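PDB 2QMI: Pbp related beta-lactamase from Pyrococcus abyssi, which is an octameric, self-compartmentalizing archaeal peptidase related to penicillin-binding proteins and beta-lactamases, and probably cleaves its substrates by a serine mechanism. Local coordinates for residues A[51-65]-A[233-247]. Numbering follows the deposited sequence.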
loop_
_atom_site.group_PDB
_atom_site.type_symbol
_atom_site.label_atom_id
_atom_site.label_comp_id
_atom_site.label_asym_id
_atom_site.label_seq_id
_atom_site.Cartn_x
_atom_site.Cartn_y
_atom_site.Cartn_z
ATOM N N PRO A 51 -44.165 10.771 -13.675
ATOM C CA PRO A 51 -45.263 9.951 -13.156
ATOM C C PRO A 51 -45.365 8.623 -13.908
ATOM O O PRO A 51 -45.767 7.608 -13.342
ATOM C CB PRO A 51 -46.487 10.833 -13.394
ATOM C CG PRO A 51 -45.943 12.198 -13.263
ATOM C CD PRO A 51 -44.642 12.122 -14.016
ATOM N N GLU A 52 -44.984 8.657 -15.184
ATOM C CA GLU A 52 -45.036 7.499 -16.073
ATOM C C GLU A 52 -43.875 6.495 -15.949
ATOM O O GLU A 52 -44.072 5.302 -16.158
ATOM C CB GLU A 52 -45.103 7.963 -17.543
ATOM C CG GLU A 52 -46.285 8.870 -17.945
ATOM C CD GLU A 52 -46.180 10.300 -17.404
ATOM O OE1 GLU A 52 -45.083 10.693 -16.934
ATOM O OE2 GLU A 52 -47.196 11.037 -17.457
ATOM N N THR A 53 -42.672 6.969 -15.631
ATOM C CA THR A 53 -41.504 6.083 -15.530
ATOM C C THR A 53 -41.771 4.756 -14.813
ATOM O O THR A 53 -42.452 4.696 -13.789
ATOM C CB THR A 53 -40.284 6.811 -14.876
ATOM O OG1 THR A 53 -39.197 5.886 -14.703
ATOM C CG2 THR A 53 -40.655 7.375 -13.544
ATOM N N ILE A 54 -41.226 3.690 -15.381
ATOM C CA ILE A 54 -41.400 2.351 -14.850
ATOM C C ILE A 54 -40.234 1.872 -13.980
ATOM O O ILE A 54 -39.069 2.006 -14.353
ATOM C CB ILE A 54 -41.644 1.366 -16.020
ATOM C CG1 ILE A 54 -43.094 1.516 -16.495
ATOM C CG2 ILE A 54 -41.334 -0.059 -15.606
ATOM C CD1 ILE A 54 -43.426 0.739 -17.739
ATOM N N TYR A 55 -40.576 1.321 -12.813
ATOM C CA TYR A 55 -39.601 0.794 -11.859
ATOM C C TYR A 55 -40.027 -0.612 -11.469
ATOM O O TYR A 55 -41.149 -1.031 -11.751
ATOM C CB TYR A 55 -39.582 1.604 -10.557
ATOM C CG TYR A 55 -39.385 3.094 -10.664
ATOM C CD1 TYR A 55 -38.214 3.694 -10.198
ATOM C CD2 TYR A 55 -40.406 3.916 -11.136
ATOM C CE1 TYR A 55 -38.069 5.082 -10.191
ATOM C CE2 TYR A 55 -40.277 5.300 -11.135
ATOM C CZ TYR A 55 -39.109 5.882 -10.663
ATOM O OH TYR A 55 -38.984 7.254 -10.670
ATOM N N GLY A 56 -39.132 -1.332 -10.800
ATOM C CA GLY A 56 -39.483 -2.656 -10.324
ATOM C C GLY A 56 -40.228 -2.383 -9.026
ATOM O O GLY A 56 -39.909 -1.411 -8.338
ATOM N N ILE A 57 -41.208 -3.207 -8.669
ATOM C CA ILE A 57 -41.948 -2.938 -7.441
ATOM C C ILE A 57 -41.695 -3.942 -6.327
ATOM O O ILE A 57 -42.158 -3.753 -5.204
ATOM C CB ILE A 57 -43.476 -2.849 -7.710
ATOM C CG1 ILE A 57 -44.047 -4.228 -8.041
ATOM C CG2 ILE A 57 -43.735 -1.892 -8.862
ATOM C CD1 ILE A 57 -45.565 -4.246 -8.123
ATOM N N GLY A 58 -40.957 -5.003 -6.639
ATOM C CA GLY A 58 -40.657 -6.012 -5.640
ATOM C C GLY A 58 -41.861 -6.673 -4.990
ATOM O O GLY A 58 -42.856 -6.962 -5.643
ATOM N N SER A 59 -41.765 -6.899 -3.685
ATOM C CA SER A 59 -42.822 -7.547 -2.920
ATOM C C SER A 59 -44.217 -6.947 -3.023
ATOM O O SER A 59 -45.163 -7.513 -2.482
ATOM C CB SER A 59 -42.429 -7.627 -1.444
ATOM O OG SER A 59 -41.397 -8.569 -1.254
ATOM N N ILE A 60 -44.361 -5.805 -3.689
ATOM C CA ILE A 60 -45.696 -5.234 -3.824
ATOM C C ILE A 60 -46.444 -6.173 -4.767
ATOM O O ILE A 60 -47.675 -6.164 -4.846
ATOM C CB ILE A 60 -45.656 -3.800 -4.396
ATOM C CG1 ILE A 60 -44.890 -2.891 -3.432
ATOM C CG2 ILE A 60 -47.083 -3.267 -4.586
ATOM C CD1 ILE A 60 -44.759 -1.451 -3.901
ATOM N N THR A 61 -45.671 -7.005 -5.464
ATOM C CA THR A 61 -46.217 -7.995 -6.385
ATOM C C THR A 61 -47.022 -9.004 -5.564
ATOM O O THR A 61 -48.007 -9.551 -6.051
ATOM C CB THR A 61 -45.090 -8.769 -7.144
ATOM O OG1 THR A 61 -44.286 -7.853 -7.900
ATOM C CG2 THR A 61 -45.696 -9.794 -8.098
ATOM N N LYS A 62 -46.605 -9.244 -4.320
ATOM C CA LYS A 62 -47.302 -10.202 -3.466
ATOM C C LYS A 62 -48.808 -9.945 -3.351
ATOM O O LYS A 62 -49.594 -10.895 -3.330
ATOM C CB LYS A 62 -46.674 -10.252 -2.070
ATOM C CG LYS A 62 -45.325 -10.993 -2.014
ATOM C CD LYS A 62 -44.834 -11.156 -0.576
ATOM C CE LYS A 62 -43.499 -11.890 -0.494
ATOM N NZ LYS A 62 -42.385 -11.156 -1.163
ATOM N N SER A 63 -49.219 -8.677 -3.279
ATOM C CA SER A 63 -50.649 -8.388 -3.186
ATOM C C SER A 63 -51.379 -8.923 -4.428
ATOM O O SER A 63 -52.491 -9.443 -4.332
ATOM C CB SER A 63 -50.900 -6.879 -3.001
ATOM O OG SER A 63 -50.404 -6.097 -4.076
ATOM N N PHE A 64 -50.740 -8.812 -5.589
ATOM C CA PHE A 64 -51.320 -9.306 -6.831
ATOM C C PHE A 64 -51.502 -10.822 -6.753
ATOM O O PHE A 64 -52.560 -11.345 -7.072
ATOM C CB PHE A 64 -50.410 -8.954 -8.008
ATOM C CG PHE A 64 -50.404 -7.501 -8.349
ATOM C CD1 PHE A 64 -51.128 -7.027 -9.441
ATOM C CD2 PHE A 64 -49.672 -6.600 -7.590
ATOM C CE1 PHE A 64 -51.120 -5.675 -9.773
ATOM C CE2 PHE A 64 -49.657 -5.248 -7.913
ATOM C CZ PHE A 64 -50.382 -4.785 -9.007
ATOM N N THR A 65 -50.461 -11.520 -6.317
ATOM C CA THR A 65 -50.513 -12.963 -6.185
ATOM C C THR A 65 -51.657 -13.364 -5.255
ATOM O O THR A 65 -52.372 -14.335 -5.522
ATOM C CB THR A 65 -49.193 -13.517 -5.614
ATOM O OG1 THR A 65 -48.134 -13.299 -6.552
ATOM C CG2 THR A 65 -49.316 -15.011 -5.323
ATOM N N ALA A 233 -43.850 -14.469 -8.855
ATOM C CA ALA A 233 -44.944 -14.339 -7.893
ATOM C C ALA A 233 -44.596 -13.631 -6.574
ATOM O O ALA A 233 -45.453 -12.982 -5.974
ATOM C CB ALA A 233 -45.536 -15.717 -7.598
ATOM N N ASP A 234 -43.349 -13.755 -6.129
ATOM C CA ASP A 234 -42.913 -13.127 -4.885
ATOM C C ASP A 234 -42.436 -11.681 -5.042
ATOM O O ASP A 234 -42.268 -10.974 -4.049
ATOM C CB ASP A 234 -41.821 -13.977 -4.228
ATOM C CG ASP A 234 -40.642 -14.220 -5.140
ATOM O OD1 ASP A 234 -40.825 -14.221 -6.375
ATOM O OD2 ASP A 234 -39.533 -14.427 -4.619
ATOM N N GLY A 235 -42.214 -11.232 -6.277
ATOM C CA GLY A 235 -41.785 -9.855 -6.467
ATOM C C GLY A 235 -41.109 -9.493 -7.776
ATOM O O GLY A 235 -40.076 -8.832 -7.758
ATOM N N GLY A 236 -41.694 -9.876 -8.909
ATOM C CA GLY A 236 -41.067 -9.577 -10.185
ATOM C C GLY A 236 -41.791 -8.620 -11.111
ATOM O O GLY A 236 -41.415 -8.459 -12.267
ATOM N N LEU A 237 -42.816 -7.956 -10.608
ATOM C CA LEU A 237 -43.565 -7.037 -11.445
ATOM C C LEU A 237 -42.931 -5.641 -11.524
ATOM O O LEU A 237 -42.409 -5.119 -10.534
ATOM C CB LEU A 237 -45.005 -6.947 -10.923
ATOM C CG LEU A 237 -46.078 -6.313 -11.806
ATOM C CD1 LEU A 237 -46.247 -7.104 -13.105
ATOM C CD2 LEU A 237 -47.378 -6.279 -11.023
ATOM N N LEU A 238 -42.945 -5.069 -12.726
ATOM C CA LEU A 238 -42.432 -3.722 -12.956
ATOM C C LEU A 238 -43.652 -2.890 -13.345
ATOM O O LEU A 238 -44.505 -3.357 -14.098
ATOM C CB LEU A 238 -41.408 -3.692 -14.092
ATOM C CG LEU A 238 -40.049 -4.372 -13.901
ATOM C CD1 LEU A 238 -40.173 -5.863 -14.150
ATOM C CD2 LEU A 238 -39.044 -3.763 -14.875
ATOM N N SER A 239 -43.750 -1.670 -12.833
ATOM C CA SER A 239 -44.898 -0.832 -13.141
ATOM C C SER A 239 -44.554 0.631 -12.900
ATOM O O SER A 239 -43.387 0.975 -12.699
ATOM C CB SER A 239 -46.089 -1.259 -12.265
ATOM O OG SER A 239 -47.295 -0.609 -12.636
ATOM N N SER A 240 -45.571 1.487 -12.936
ATOM C CA SER A 240 -45.403 2.919 -12.704
ATOM C C SER A 240 -46.366 3.303 -11.587
ATOM O O SER A 240 -47.248 2.512 -11.237
ATOM C CB SER A 240 -45.739 3.716 -13.966
ATOM O OG SER A 240 -47.141 3.787 -14.163
ATOM N N VAL A 241 -46.206 4.503 -11.028
ATOM C CA VAL A 241 -47.085 4.945 -9.944
ATOM C C VAL A 241 -48.498 5.247 -10.439
ATOM O O VAL A 241 -49.453 5.174 -9.673
ATOM C CB VAL A 241 -46.531 6.197 -9.197
ATOM C CG1 VAL A 241 -45.156 5.892 -8.617
ATOM C CG2 VAL A 241 -46.468 7.384 -10.130
ATOM N N LEU A 242 -48.633 5.589 -11.715
ATOM C CA LEU A 242 -49.951 5.863 -12.272
ATOM C C LEU A 242 -50.752 4.566 -12.368
ATOM O O LEU A 242 -51.940 4.544 -12.054
ATOM C CB LEU A 242 -49.836 6.508 -13.655
ATOM C CG LEU A 242 -49.544 8.005 -13.647
ATOM C CD1 LEU A 242 -49.453 8.514 -15.065
ATOM C CD2 LEU A 242 -50.646 8.732 -12.892
ATOM N N ASP A 243 -50.094 3.490 -12.793
ATOM C CA ASP A 243 -50.746 2.193 -12.914
ATOM C C ASP A 243 -51.116 1.671 -11.526
ATOM O O ASP A 243 -52.204 1.127 -11.330
ATOM C CB ASP A 243 -49.824 1.193 -13.634
ATOM C CG ASP A 243 -50.031 1.183 -15.148
ATOM O OD1 ASP A 243 -50.362 2.246 -15.715
ATOM O OD2 ASP A 243 -49.849 0.116 -15.775
ATOM N N LEU A 244 -50.215 1.843 -10.562
ATOM C CA LEU A 244 -50.483 1.387 -9.200
ATOM C C LEU A 244 -51.610 2.207 -8.574
ATOM O O LEU A 244 -52.262 1.755 -7.628
ATOM C CB LEU A 244 -49.218 1.484 -8.345
ATOM C CG LEU A 244 -48.080 0.576 -8.817
ATOM C CD1 LEU A 244 -46.822 0.832 -7.981
ATOM C CD2 LEU A 244 -48.520 -0.884 -8.720
ATOM N N ALA A 245 -51.833 3.413 -9.092
ATOM C CA ALA A 245 -52.921 4.256 -8.581
ATOM C C ALA A 245 -54.245 3.592 -8.973
ATOM O O ALA A 245 -55.150 3.461 -8.157
ATOM C CB ALA A 245 -52.838 5.657 -9.172
ATOM N N LYS A 246 -54.337 3.167 -10.232
ATOM C CA LYS A 246 -55.530 2.492 -10.728
ATOM C C LYS A 246 -55.738 1.242 -9.887
ATOM O O LYS A 246 -56.864 0.869 -9.572
ATOM C CB LYS A 246 -55.345 2.081 -12.190
ATOM C CG LYS A 246 -55.199 3.234 -13.163
ATOM C CD LYS A 246 -54.867 2.726 -14.551
ATOM C CE LYS A 246 -54.756 3.869 -15.535
ATOM N NZ LYS A 246 -54.302 3.388 -16.864
ATOM N N TYR A 247 -54.625 0.601 -9.539
ATOM C CA TYR A 247 -54.629 -0.615 -8.739
ATOM C C TYR A 247 -55.143 -0.337 -7.329
ATOM O O TYR A 247 -55.958 -1.095 -6.794
ATOM C CB TYR A 247 -53.214 -1.199 -8.682
ATOM C CG TYR A 247 -53.097 -2.491 -7.911
ATOM C CD1 TYR A 247 -53.822 -3.622 -8.290
ATOM C CD2 TYR A 247 -52.246 -2.592 -6.808
ATOM C CE1 TYR A 247 -53.703 -4.820 -7.589
ATOM C CE2 TYR A 247 -52.120 -3.782 -6.102
ATOM C CZ TYR A 247 -52.852 -4.892 -6.496
ATOM O OH TYR A 247 -52.733 -6.066 -5.794
HETATM O O HOH W 1 -43.830 5.986 -12.039
HETATM O O HOH W 2 -40.085 -6.300 -9.191
#
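The SxxK motif of the penicillin-binding protein fold, here probably Ser-59 and Lys-62 at the start of helix 61-74, is held by the segment 233-247, where Lys-62 NZ donates to Asp-234 O at 2.9 Å. That bond lies in the carbonyl plane, on a lone pair; the extended lysine chain turns only at its last torsion (chi4 63°), and the same nitrogen also hydrogen-bonds Tyr-160 OH and Asn-162 OD1, so several partners fix its place. Ser-59 OG is hydrogen-bonded to Tyr-160 OH as well, consistent with an active-site cluster.

Strand 55-56, just before the motif, pairs with strand 238-239 in a two-stranded antiparallel ribbon. Tyr-55 and Ser-239 are its hydrogen-bonded pair, and Ile-57 N also donates to Leu-237 O. Gly-58 and Gly-235 then pass backbone against backbone, with Gly-235 CA meeting Gly-58 O at 3.2 Å in a CA-H...O contact. A water joins Gly-58 N to the carbonyls of Gly-235 and Leu-237. Thr-61 OG1 links the two segments, donating to Gly-58 O and accepting from Leu-237 N at 3.1 Å. One turn on, Thr-65 OG1 donates to Ala-233 O and is also hydrogen-bonded to Tyr-180 OH.

The Phe-64 ring is sandwiched between Leu-237 and Tyr-247. Leu-237, its CG anti to the backbone N (chi1 -166°), sets CD2 3.8 Å from the ring centroid, almost on the normal. Over the opposite face Tyr-247 makes an offset stack, with planes 8° apart and centroids separated by 3.9 Å. The tyrosine runs across the ring face toward Ser-63: Tyr-247 OH donates to Ser-63 OG at 2.9 Å, and that serine hydroxyl in turn donates to Ile-60 O.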